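Local atomic coordinates of YqgE/AlgH family protein (Corynebacterium diphtheriae NCTC 13129, PDB entry 2GS5), a protein that is of unknown function but belongs to the conserved YqgE/AlgH (UPF0301) family of bacterial proteins. Residues N62-W67 / V116-D121; V89-T94 / R133-H138; C70-Q75 / D164-G169. One frame throughout, in Å; residues are numbered along the deposited sequence.

Contact 1 of 3, residues N62-W67 / V116-D121; sequences NVIPEW and VNLGAD
The indole of W67 meets the turn N117-A120 through both its nitrogen and one face. W67 NE1 donates to L118 O at 3.1 Å with an N-H...O angle of 146°. The carbonyl oxygen lies close to the indole plane, while the nitrogen sits tilted from the carbonyl plane. Methyl CD2 of the same leucine lies above the pyrrole ring, 3.9 Å from its centroid and 16° off the normal, a CH-pi contact, so L118 meets the indole twice. W67 CG lies anti to its own carbonyl carbon (chi1 -81°), which carries the indole across to the turn. At the end of the benzene ring, W67 CH2 packs on V116 CG1 at 3.9 Å. The other leucine methyl, L118 CD1, is 4.1 Å from I64 CD1.

A water lies 2.8 Å from L118 O and 2.9 Å from E66 OE2 and may bridge them, although more acceptors surround it than it has protons to give. Further out, N117 OD1 accepts from G119 N, and P122, I125 and M132 pack around the indole. The acceptor carbonyl is thus presented by a type I beta turn whose first residue forms an Asx turn, ahead of a helix N-capped by D121.

Contact 2 of 3, residues V89-T94 / R133-H138; sequences VGVGVT and RLFAGH
The phenyl ring of F135 stands beside the strand 89-94, with V89 O at its edge, near the ring plane and 3.7 Å from CD2. V91 approaches the same corner obliquely, its CG2 methyl 3.7 Å from F135 CE2. With CG anti to its own carbonyl carbon (chi1 -57°), the phenylalanine leans along the neighbouring strand to V91. L52 and Y78, from outside the two strands, also pack against the phenylalanine.

The strands run antiparallel, their axes at 151°, and two hydrogen-bonded pairs hold them. V89 and F135 exchange bonds, V89 N to F135 O at 2.9 Å and F135 N to V89 O at 2.8 Å. V91 and R133 do the same, V91 N to R133 O at 3.0 Å and R133 N to V91 O at 2.9 Å. Between them G90 and L134 form the non-hydrogen-bonded pair, where L134 CA adds a CA-H...O contact to V89 O at 3.4 Å. V89, V91, R133 and F135 project to one face of the sheet. L134 occupies the other, and its CD2 curls back to 3.7 Å from G90 CA.

The guanidinium of R133 leads away from the strand pair and gives NH2 to A167 O. Strand 113-116 bonds to the other edge of 89-94, while V91 and R133 pack against V165 of helix 162-166. On the L134 face, V60, I64, L77 and L118 pack against the leucine, leaving this pair as a buried central part of the sheet.

Contact 3 of 3, residues C70-Q75 / D164-G169; sequences CVTKPQ and DVTAPG
Residues T72-P74 and T166-G169 pass each other in the same chain direction, the nearest alpha carbons being T72 with T166, K73 with P168 and P74 with G169. T72, K73 and P74 have the extended backbone angles of a polyproline II conformation, and the peptide bond before P74 is cis. On the other side the weakly bonded helical residues about 164-166 are followed by a similarly extended path at A167 and P168. The backbones stay apart: K73 O and T166 O, at 4.4 Å, are both acceptors. A water lies between them, 3.0 Å from T166 O; its 2.5 Å separation from K73 O is too short to be taken at face value.

Side chains make the contact at two points. T72 points at the other segment with OG1 anti to its carbonyl carbon (chi1 -56°); this puts CG2 anti to the backbone N and 3.7 Å from T166 O. T72 OG1 lies 3.9 Å from the methyl CG2 of T166, and the two threonines cross obliquely. Both hydroxyls are engaged beyond the contact: T72 OG1 bonds with M132 N, and T166 OG1 with P162 O one helical turn back. At the other point, the P74 ring lies against the backbone of G169, CD 3.7 Å from G169 N, and R133 packs on the same proline.

Within 70-75, Q75 NE2 reaches back past the cis peptide to V71 O at 2.9 Å and closes the bend. This is a surface packing of a cis-proline loop, leading into strand 76-79, against the weakly bonded last part of a short helix and its extended continuation.

How the contacts relate
From the N terminus, 62-67 and 70-75 come first, both in the loop between strands 58-59 and 76-79. Contact 1 closes a loop from the first of these to 116-121, and contact 3 a longer one from the second to 164-169. Their spans cross. Contact 2, joining 89-94 to 133-138, is nested inside contact 3 and crosses contact 1. Contacts 1 and 2 touch directly, at V116 N with G90 O and through L134. The guanidinium of R133, whose side chain leaves the other face from L134, connects contact 2 with contact 3. Together they tie the loop 62-75 to the central strands, to the turn after strand 113-116 and to helix 162-166.

Contact 1 of 3, residues N62-W67 / V116-D121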
loop_
_atom_site.group_PDB
_atom_site.type_symbol
_atom_site.label_atom_id
_atom_site.label_comp_id
_atom_site.label_asym_id
_atom_site.label_seq_id
_atom_site.Cartn_x
_atom_site.Cartn_y
_atom_site.Cartn_z
ATOM N N ASN A 62 -0.328 -8.168 -20.149
ATOM C CA ASN A 62 -0.511 -9.616 -20.296
ATOM C C ASN A 62 -1.613 -10.220 -19.427
ATOM O O ASN A 62 -1.947 -11.400 -19.588
ATOM C CB ASN A 62 0.825 -10.313 -20.072
ATOM C CG ASN A 62 1.789 -10.064 -21.216
ATOM O OD1 ASN A 62 1.473 -10.349 -22.377
ATOM N ND2 ASN A 62 2.955 -9.517 -20.906
ATOM N N VAL A 63 -2.198 -9.412 -18.544
ATOM C CA VAL A 63 -3.225 -9.886 -17.614
ATOM C C VAL A 63 -4.556 -9.178 -17.850
ATOM O O VAL A 63 -5.571 -9.831 -18.075
ATOM C CB VAL A 63 -2.769 -9.695 -16.152
ATOM C CG1 VAL A 63 -3.873 -10.108 -15.176
ATOM C CG2 VAL A 63 -1.478 -10.487 -15.892
ATOM N N ILE A 64 -4.541 -7.848 -17.805
ATOM C CA ILE A 64 -5.735 -7.028 -18.040
ATOM C C ILE A 64 -5.353 -5.823 -18.902
ATOM O O ILE A 64 -5.243 -4.706 -18.409
ATOM C CB ILE A 64 -6.433 -6.553 -16.720
ATOM C CG1 ILE A 64 -5.411 -6.216 -15.634
ATOM C CG2 ILE A 64 -7.407 -7.606 -16.215
ATOM C CD1 ILE A 64 -6.041 -5.674 -14.359
ATOM N N PRO A 65 -5.142 -6.050 -20.211
ATOM C CA PRO A 65 -4.648 -4.984 -21.084
ATOM C C PRO A 65 -5.545 -3.749 -21.145
ATOM O O PRO A 65 -5.054 -2.652 -21.377
ATOM C CB PRO A 65 -4.550 -5.666 -22.455
ATOM C CG PRO A 65 -5.413 -6.865 -22.355
ATOM C CD PRO A 65 -5.359 -7.310 -20.944
ATOM N N GLU A 66 -6.845 -3.935 -20.930
ATOM C CA GLU A 66 -7.808 -2.842 -20.974
ATOM C C GLU A 66 -7.502 -1.736 -19.967
ATOM O O GLU A 66 -7.888 -0.591 -20.177
ATOM C CB GLU A 66 -9.243 -3.357 -20.745
ATOM C CG GLU A 66 -9.509 -4.006 -19.379
ATOM C CD GLU A 66 -9.298 -5.517 -19.353
ATOM O OE1 GLU A 66 -8.447 -6.041 -20.114
ATOM O OE2 GLU A 66 -9.990 -6.182 -18.544
ATOM N N TRP A 67 -6.826 -2.095 -18.877
ATOM C CA TRP A 67 -6.516 -1.138 -17.809
ATOM C C TRP A 67 -5.217 -0.372 -18.019
ATOM O O TRP A 67 -4.963 0.607 -17.324
ATOM C CB TRP A 67 -6.511 -1.851 -16.447
ATOM C CG TRP A 67 -7.908 -2.001 -15.941
ATOM C CD1 TRP A 67 -8.678 -3.121 -15.953
ATOM C CD2 TRP A 67 -8.723 -0.955 -15.408
ATOM N NE1 TRP A 67 -9.929 -2.841 -15.439
ATOM C CE2 TRP A 67 -9.980 -1.517 -15.097
ATOM C CE3 TRP A 67 -8.502 0.401 -15.138
ATOM C CZ2 TRP A 67 -11.012 -0.764 -14.539
ATOM C CZ3 TRP A 67 -9.524 1.144 -14.584
ATOM C CH2 TRP A 67 -10.767 0.561 -14.290
ATOM N N VAL A 116 -9.927 0.851 -6.796
ATOM C CA VAL A 116 -10.637 0.963 -8.068
ATOM C C VAL A 116 -11.281 -0.374 -8.377
ATOM O O VAL A 116 -10.612 -1.406 -8.360
ATOM C CB VAL A 116 -9.675 1.322 -9.219
ATOM C CG1 VAL A 116 -10.427 1.444 -10.539
ATOM C CG2 VAL A 116 -8.923 2.616 -8.905
ATOM N N ASN A 117 -12.583 -0.361 -8.633
ATOM C CA ASN A 117 -13.271 -1.558 -9.050
ATOM C C ASN A 117 -12.867 -1.897 -10.473
ATOM O O ASN A 117 -13.188 -1.159 -11.402
ATOM C CB ASN A 117 -14.784 -1.361 -8.957
ATOM C CG ASN A 117 -15.546 -2.646 -9.112
ATOM O OD1 ASN A 117 -15.271 -3.451 -10.009
ATOM N ND2 ASN A 117 -16.528 -2.851 -8.237
ATOM N N LEU A 118 -12.151 -3.012 -10.649
ATOM C CA LEU A 118 -11.596 -3.354 -11.967
ATOM C C LEU A 118 -12.646 -3.887 -12.943
ATOM O O LEU A 118 -12.336 -4.172 -14.095
ATOM C CB LEU A 118 -10.419 -4.325 -11.833
ATOM C CG LEU A 118 -9.209 -3.757 -11.087
ATOM C CD1 LEU A 118 -8.083 -4.792 -10.958
ATOM C CD2 LEU A 118 -8.697 -2.472 -11.728
ATOM N N GLY A 119 -13.887 -4.021 -12.475
ATOM C CA GLY A 119 -15.025 -4.263 -13.353
ATOM C C GLY A 119 -15.570 -3.005 -14.011
ATOM O O GLY A 119 -16.430 -3.087 -14.895
ATOM N N ALA A 120 -15.090 -1.840 -13.571
ATOM C CA ALA A 120 -15.471 -0.572 -14.180
ATOM C C ALA A 120 -14.952 -0.483 -15.613
ATOM O O ALA A 120 -14.049 -1.225 -16.020
ATOM C CB ALA A 120 -14.943 0.609 -13.349
ATOM N N ASP A 121 -15.533 0.435 -16.373
ATOM C CA ASP A 121 -15.025 0.792 -17.685
ATOM C C ASP A 121 -13.781 1.648 -17.475
ATOM O O ASP A 121 -13.874 2.715 -16.862
ATOM C CB ASP A 121 -16.103 1.580 -18.437
ATOM C CG ASP A 121 -15.718 1.911 -19.868
ATOM O OD1 ASP A 121 -14.536 1.809 -20.255
ATOM O OD2 ASP A 121 -16.636 2.292 -20.623
HETATM O O HOH W 1 -12.071 -5.579 -16.547
#

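Contact 2 of 3, residues V89-T94 / R133-H138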
loop_
_atom_site.group_PDB
_atom_site.type_symbol
_atom_site.label_atom_id
_atom_site.label_comp_id
_atom_site.label_asym_id
_atom_site.label_seq_id
_atom_site.Cartn_x
_atom_site.Cartn_y
_atom_site.Cartn_z
ATOM N N VAL A 89 -5.856 -6.350 -7.361
ATOM C CA VAL A 89 -6.445 -5.168 -6.714
ATOM C C VAL A 89 -5.911 -3.937 -7.448
ATOM O O VAL A 89 -4.733 -3.886 -7.772
ATOM C CB VAL A 89 -5.968 -5.048 -5.206
ATOM C CG1 VAL A 89 -6.353 -3.687 -4.581
ATOM C CG2 VAL A 89 -6.504 -6.177 -4.380
ATOM N N GLY A 90 -6.758 -2.940 -7.684
ATOM C CA GLY A 90 -6.293 -1.634 -8.185
ATOM C C GLY A 90 -6.371 -0.594 -7.083
ATOM O O GLY A 90 -7.415 -0.454 -6.440
ATOM N N VAL A 91 -5.272 0.125 -6.868
ATOM C CA VAL A 91 -5.254 1.264 -5.965
ATOM C C VAL A 91 -4.985 2.520 -6.798
ATOM O O VAL A 91 -4.003 2.582 -7.540
ATOM C CB VAL A 91 -4.187 1.124 -4.867
ATOM C CG1 VAL A 91 -4.253 2.315 -3.924
ATOM C CG2 VAL A 91 -4.402 -0.164 -4.067
ATOM N N GLY A 92 -5.864 3.508 -6.681
ATOM C CA GLY A 92 -5.736 4.752 -7.417
ATOM C C GLY A 92 -5.537 5.951 -6.520
ATOM O O GLY A 92 -5.737 5.888 -5.304
ATOM N N VAL A 93 -5.130 7.045 -7.154
ATOM C CA VAL A 93 -5.078 8.364 -6.556
ATOM C C VAL A 93 -6.131 9.203 -7.285
ATOM O O VAL A 93 -6.076 9.334 -8.505
ATOM C CB VAL A 93 -3.676 8.992 -6.724
ATOM C CG1 VAL A 93 -3.623 10.419 -6.151
ATOM C CG2 VAL A 93 -2.588 8.074 -6.106
ATOM N N THR A 94 -7.118 9.723 -6.559
ATOM C CA THR A 94 -8.195 10.472 -7.212
ATOM C C THR A 94 -7.671 11.759 -7.845
ATOM O O THR A 94 -6.776 12.415 -7.307
ATOM C CB THR A 94 -9.345 10.825 -6.239
ATOM O OG1 THR A 94 -8.842 11.623 -5.168
ATOM C CG2 THR A 94 -10.004 9.564 -5.672
ATOM N N ARG A 133 -2.106 1.793 -9.606
ATOM C CA ARG A 133 -1.178 0.669 -9.606
ATOM C C ARG A 133 -1.960 -0.600 -9.317
ATOM O O ARG A 133 -2.933 -0.572 -8.558
ATOM C CB ARG A 133 -0.100 0.889 -8.541
ATOM C CG ARG A 133 1.005 -0.164 -8.517
ATOM C CD ARG A 133 2.334 0.432 -8.094
ATOM N NE ARG A 133 2.886 1.268 -9.156
ATOM C CZ ARG A 133 3.919 2.093 -9.014
ATOM N NH1 ARG A 133 4.517 2.219 -7.842
ATOM N NH2 ARG A 133 4.332 2.808 -10.061
ATOM N N LEU A 134 -1.536 -1.694 -9.938
ATOM C CA LEU A 134 -2.216 -2.988 -9.810
ATOM C C LEU A 134 -1.368 -3.954 -9.002
ATOM O O LEU A 134 -0.161 -4.056 -9.206
ATOM C CB LEU A 134 -2.508 -3.578 -11.188
ATOM C CG LEU A 134 -3.520 -2.777 -12.006
ATOM C CD1 LEU A 134 -3.603 -3.288 -13.427
ATOM C CD2 LEU A 134 -4.898 -2.834 -11.367
ATOM N N PHE A 135 -2.023 -4.676 -8.099
ATOM C CA PHE A 135 -1.348 -5.577 -7.173
ATOM C C PHE A 135 -1.897 -6.979 -7.264
ATOM O O PHE A 135 -3.102 -7.181 -7.162
ATOM C CB PHE A 135 -1.502 -5.073 -5.743
ATOM C CG PHE A 135 -0.982 -3.686 -5.558
ATOM C CD1 PHE A 135 0.323 -3.460 -5.143
ATOM C CD2 PHE A 135 -1.789 -2.589 -5.863
ATOM C CE1 PHE A 135 0.822 -2.178 -5.016
ATOM C CE2 PHE A 135 -1.300 -1.304 -5.720
ATOM C CZ PHE A 135 0.002 -1.095 -5.303
ATOM N N ALA A 136 -0.999 -7.941 -7.449
ATOM C CA ALA A 136 -1.343 -9.358 -7.486
ATOM C C ALA A 136 -1.108 -9.934 -6.101
ATOM O O ALA A 136 0.002 -9.854 -5.576
ATOM C CB ALA A 136 -0.480 -10.086 -8.527
ATOM N N GLY A 137 -2.153 -10.487 -5.501
ATOM C CA GLY A 137 -2.057 -11.065 -4.171
ATOM C C GLY A 137 -2.224 -10.020 -3.094
ATOM O O GLY A 137 -2.217 -8.816 -3.364
ATOM N N HIS A 138 -2.381 -10.477 -1.860
ATOM C CA HIS A 138 -2.533 -9.580 -0.732
ATOM C C HIS A 138 -2.052 -10.238 0.550
ATOM O O HIS A 138 -1.693 -11.417 0.562
ATOM C CB HIS A 138 -3.995 -9.160 -0.584
ATOM C CG HIS A 138 -4.905 -10.290 -0.246
ATOM N ND1 HIS A 138 -5.204 -10.656 1.045
ATOM C CD2 HIS A 138 -5.560 -11.165 -1.044
ATOM C CE1 HIS A 138 -6.023 -11.691 1.027
ATOM N NE2 HIS A 138 -6.254 -12.022 -0.227
#

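Contact 3 of 3, residues C70-Q75 / D164-G169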
loop_
_atom_site.group_PDB
_atom_site.type_symbol
_atom_site.label_atom_id
_atom_site.label_comp_id
_atom_site.label_asym_id
_atom_site.label_seq_id
_atom_site.Cartn_x
_atom_site.Cartn_y
_atom_site.Cartn_z
ATOM N N CYS A 70 -4.712 3.513 -17.749
ATOM C CA CYS A 70 -4.906 4.127 -16.433
ATOM C C CYS A 70 -3.730 3.893 -15.493
ATOM O O CYS A 70 -3.670 4.508 -14.423
ATOM C CB CYS A 70 -6.140 3.548 -15.746
ATOM S SG CYS A 70 -7.709 4.016 -16.457
ATOM N N VAL A 71 -2.815 3.003 -15.867
ATOM C CA VAL A 71 -1.786 2.544 -14.930
ATOM C C VAL A 71 -0.530 3.397 -15.018
ATOM O O VAL A 71 0.019 3.619 -16.101
ATOM C CB VAL A 71 -1.427 1.062 -15.158
ATOM C CG1 VAL A 71 -0.293 0.624 -14.239
ATOM C CG2 VAL A 71 -2.650 0.178 -14.935
ATOM N N THR A 72 -0.078 3.865 -13.858
ATOM C CA THR A 72 1.149 4.632 -13.748
ATOM C C THR A 72 2.360 3.760 -14.068
ATOM O O THR A 72 2.410 2.589 -13.692
ATOM C CB THR A 72 1.280 5.165 -12.317
ATOM O OG1 THR A 72 0.104 5.920 -11.985
ATOM C CG2 THR A 72 2.535 6.008 -12.144
ATOM N N LYS A 73 3.339 4.311 -14.774
ATOM C CA LYS A 73 4.569 3.573 -15.036
ATOM C C LYS A 73 5.321 3.289 -13.735
ATOM O O LYS A 73 5.306 4.115 -12.821
ATOM C CB LYS A 73 5.475 4.345 -16.007
ATOM C CG LYS A 73 4.952 4.369 -17.438
ATOM C CD LYS A 73 5.906 5.063 -18.414
ATOM C CE LYS A 73 5.802 6.577 -18.378
ATOM N NZ LYS A 73 6.402 7.178 -19.610
ATOM N N PRO A 74 5.973 2.120 -13.637
ATOM C CA PRO A 74 5.995 1.048 -14.625
ATOM C C PRO A 74 4.712 0.213 -14.611
ATOM O O PRO A 74 4.187 -0.133 -13.538
ATOM C CB PRO A 74 7.199 0.204 -14.208
ATOM C CG PRO A 74 7.371 0.459 -12.785
ATOM C CD PRO A 74 6.795 1.796 -12.457
ATOM N N GLN A 75 4.215 -0.098 -15.804
ATOM C CA GLN A 75 2.922 -0.750 -15.963
ATOM C C GLN A 75 3.074 -2.258 -15.809
ATOM O O GLN A 75 2.810 -3.035 -16.723
ATOM C CB GLN A 75 2.292 -0.348 -17.297
ATOM C CG GLN A 75 2.108 1.158 -17.409
ATOM C CD GLN A 75 1.592 1.609 -18.750
ATOM O OE1 GLN A 75 2.064 1.160 -19.800
ATOM N NE2 GLN A 75 0.625 2.525 -18.731
ATOM N N ASP A 164 3.508 6.944 -2.702
ATOM C CA ASP A 164 3.828 5.563 -2.322
ATOM C C ASP A 164 3.228 4.591 -3.322
ATOM O O ASP A 164 3.755 3.502 -3.538
ATOM C CB ASP A 164 3.300 5.225 -0.930
ATOM C CG ASP A 164 3.912 6.072 0.157
ATOM O OD1 ASP A 164 5.064 6.520 -0.021
ATOM O OD2 ASP A 164 3.227 6.306 1.172
ATOM N N VAL A 165 2.097 4.995 -3.891
ATOM C CA VAL A 165 1.352 4.171 -4.837
ATOM C C VAL A 165 1.810 4.384 -6.278
ATOM O O VAL A 165 1.723 3.462 -7.095
ATOM C CB VAL A 165 -0.156 4.479 -4.727
ATOM C CG1 VAL A 165 -0.950 3.675 -5.756
ATOM C CG2 VAL A 165 -0.641 4.193 -3.304
ATOM N N THR A 166 2.306 5.587 -6.583
ATOM C CA THR A 166 2.662 5.974 -7.951
ATOM C C THR A 166 4.176 6.115 -8.159
ATOM O O THR A 166 4.629 6.583 -9.204
ATOM C CB THR A 166 1.951 7.292 -8.355
ATOM O OG1 THR A 166 2.337 8.345 -7.465
ATOM C CG2 THR A 166 0.441 7.119 -8.314
ATOM N N ALA A 167 4.957 5.666 -7.180
ATOM C CA ALA A 167 6.406 5.791 -7.232
ATOM C C ALA A 167 7.017 5.116 -8.464
ATOM O O ALA A 167 6.639 4.015 -8.807
ATOM C CB ALA A 167 7.004 5.190 -5.984
ATOM N N PRO A 168 7.979 5.778 -9.123
ATOM C CA PRO A 168 8.767 5.149 -10.179
ATOM C C PRO A 168 9.444 3.860 -9.711
ATOM O O PRO A 168 9.636 3.675 -8.513
ATOM C CB PRO A 168 9.825 6.217 -10.500
ATOM C CG PRO A 168 9.197 7.478 -10.113
ATOM C CD PRO A 168 8.346 7.193 -8.938
ATOM N N GLY A 169 9.814 2.978 -10.637
ATOM C CA GLY A 169 10.370 1.678 -10.255
ATOM C C GLY A 169 11.797 1.734 -9.729
ATOM O O GLY A 169 12.309 0.742 -9.215
HETATM O O HOH W 2 6.050 6.326 -11.816
#